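Local coordinates for protein geranylgeranyl pyrophosphate synthase (Corynebacterium glutamicum, PDB 3LK5) that probably joins isoprenoid diphosphates by magnesium-dependent prenyl transfer, as other members of the FPP/GGPP synthase family do, at residues Leu238-Ala241 with Leu242-Gly246. Numbering follows the deposited sequence.
Sequences LIDA and LLHYG
Leu238 and Leu242 meet one turn apart in the first turns of helix 236-263, one of the long helices of this all-alpha isoprenoid synthase fold, and the contact is the i to i+4 pairing of an alpha-helix. Leu242 N gives its hydrogen to Leu238 O, nearly straight at the hydrogen (N-H...O 169°). On the buried side, Leu242 CD1 sits 4.0 Å from Leu238 CG, the two side chains lying aslant; the loop after helix 329-347 covers Leu238 through Val351 and Ile353, while Leu242 packs on Ala229 of helix 205-231.

Next comes Ile239, whose carbonyl oxygen takes the N-H of Leu243 at 2.9 Å. Its CG2 branch, not the CG1 arm, does the touching: CG2 is 3.7 Å from Leu243 CD1, and the two side chains run next to each other in the same direction, both resting on His226 of helix 205-231.

Asp240 lies on the exposed flank and accepts from His244 N through its main-chain oxygen. A chi1 of -157° turns CG away from the backbone N and sets it beside the carbonyl carbon, which brings the carboxylate over to the imidazole, with OD1 3.3 Å from both CD2 and NE2 of His244. Carboxylate and ring stand almost perpendicular, 84° apart, and the ring also stacks with that of His347.

At Ala241 the methyl packs against Val351. The next turn brings in Tyr245, whose phenol heads off from this turn, its OH hydrogen-bonded to Leu361 O and Tyr69 OH. Tyr245 N donates to Ala241 O at 3.0 Å, nearly linear at the hydrogen.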
loop_
_atom_site.group_PDB
_atom_site.type_symbol
_atom_site.label_atom_id
_atom_site.label_comp_id
_atom_site.label_asym_id
_atom_site.label_seq_id
_atom_site.Cartn_x
_atom_site.Cartn_y
_atom_site.Cartn_z
ATOM N N LEU A 238 20.727 19.903 13.031
ATOM C CA LEU A 238 20.103 18.991 13.964
ATOM C C LEU A 238 19.635 17.731 13.231
ATOM O O LEU A 238 19.899 16.622 13.668
ATOM C CB LEU A 238 18.918 19.668 14.676
ATOM C CG LEU A 238 18.148 18.577 15.449
ATOM C CD1 LEU A 238 18.817 18.302 16.785
ATOM C CD2 LEU A 238 16.750 18.970 15.650
ATOM N N ILE A 239 18.967 17.911 12.097
ATOM C CA ILE A 239 18.520 16.762 11.309
ATOM C C ILE A 239 19.720 15.877 10.903
ATOM O O ILE A 239 19.636 14.643 10.900
ATOM C CB ILE A 239 17.713 17.233 10.063
ATOM C CG1 ILE A 239 16.335 17.750 10.519
ATOM C CG2 ILE A 239 17.535 16.071 9.082
ATOM C CD1 ILE A 239 15.442 18.377 9.387
ATOM N N ASP A 240 20.836 16.511 10.542
ATOM C CA ASP A 240 22.020 15.729 10.160
ATOM C C ASP A 240 22.524 14.842 11.303
ATOM O O ASP A 240 22.844 13.643 11.104
ATOM C CB ASP A 240 23.142 16.668 9.669
ATOM C CG ASP A 240 24.111 15.958 8.775
ATOM O OD1 ASP A 240 25.256 15.727 9.208
ATOM O OD2 ASP A 240 23.715 15.582 7.650
ATOM N N ALA A 241 22.601 15.420 12.502
ATOM C CA ALA A 241 23.042 14.656 13.677
ATOM C C ALA A 241 22.119 13.490 13.987
ATOM O O ALA A 241 22.594 12.382 14.268
ATOM C CB ALA A 241 23.186 15.546 14.878
ATOM N N LEU A 242 20.791 13.737 13.927
ATOM C CA LEU A 242 19.799 12.683 14.154
ATOM C C LEU A 242 19.847 11.556 13.113
ATOM O O LEU A 242 19.704 10.346 13.438
ATOM C CB LEU A 242 18.389 13.309 14.180
ATOM C CG LEU A 242 18.169 14.329 15.302
ATOM C CD1 LEU A 242 16.708 14.892 15.214
ATOM C CD2 LEU A 242 18.459 13.745 16.696
ATOM N N LEU A 243 20.045 11.940 11.852
ATOM C CA LEU A 243 20.111 10.966 10.772
ATOM C C LEU A 243 21.354 10.088 10.910
ATOM O O LEU A 243 21.280 8.895 10.621
ATOM C CB LEU A 243 20.085 11.636 9.373
ATOM C CG LEU A 243 18.701 12.089 8.868
ATOM C CD1 LEU A 243 18.873 12.997 7.591
ATOM C CD2 LEU A 243 17.780 10.892 8.585
ATOM N N HIS A 244 22.462 10.672 11.355
ATOM C CA HIS A 244 23.687 9.874 11.590
ATOM C C HIS A 244 23.497 8.926 12.759
ATOM O O HIS A 244 23.845 7.754 12.685
ATOM C CB HIS A 244 24.881 10.780 11.867
ATOM C CG HIS A 244 25.513 11.363 10.646
ATOM N ND1 HIS A 244 26.169 10.590 9.710
ATOM C CD2 HIS A 244 25.690 12.651 10.259
ATOM C CE1 HIS A 244 26.677 11.375 8.770
ATOM N NE2 HIS A 244 26.411 12.631 9.083
ATOM N N TYR A 245 22.954 9.443 13.857
ATOM C CA TYR A 245 22.549 8.572 14.959
ATOM C C TYR A 245 21.653 7.437 14.487
ATOM O O TYR A 245 21.882 6.256 14.809
ATOM C CB TYR A 245 21.853 9.405 16.055
ATOM C CG TYR A 245 21.098 8.625 17.124
ATOM C CD1 TYR A 245 21.670 8.390 18.399
ATOM C CD2 TYR A 245 19.789 8.135 16.863
ATOM C CE1 TYR A 245 20.929 7.710 19.396
ATOM C CE2 TYR A 245 19.064 7.439 17.809
ATOM C CZ TYR A 245 19.626 7.235 19.082
ATOM O OH TYR A 245 18.849 6.558 19.994
ATOM N N GLY A 246 20.641 7.758 13.699
ATOM C CA GLY A 246 19.683 6.732 13.288
ATOM C C GLY A 246 20.357 5.689 12.395
ATOM O O GLY A 246 19.991 4.505 12.429
#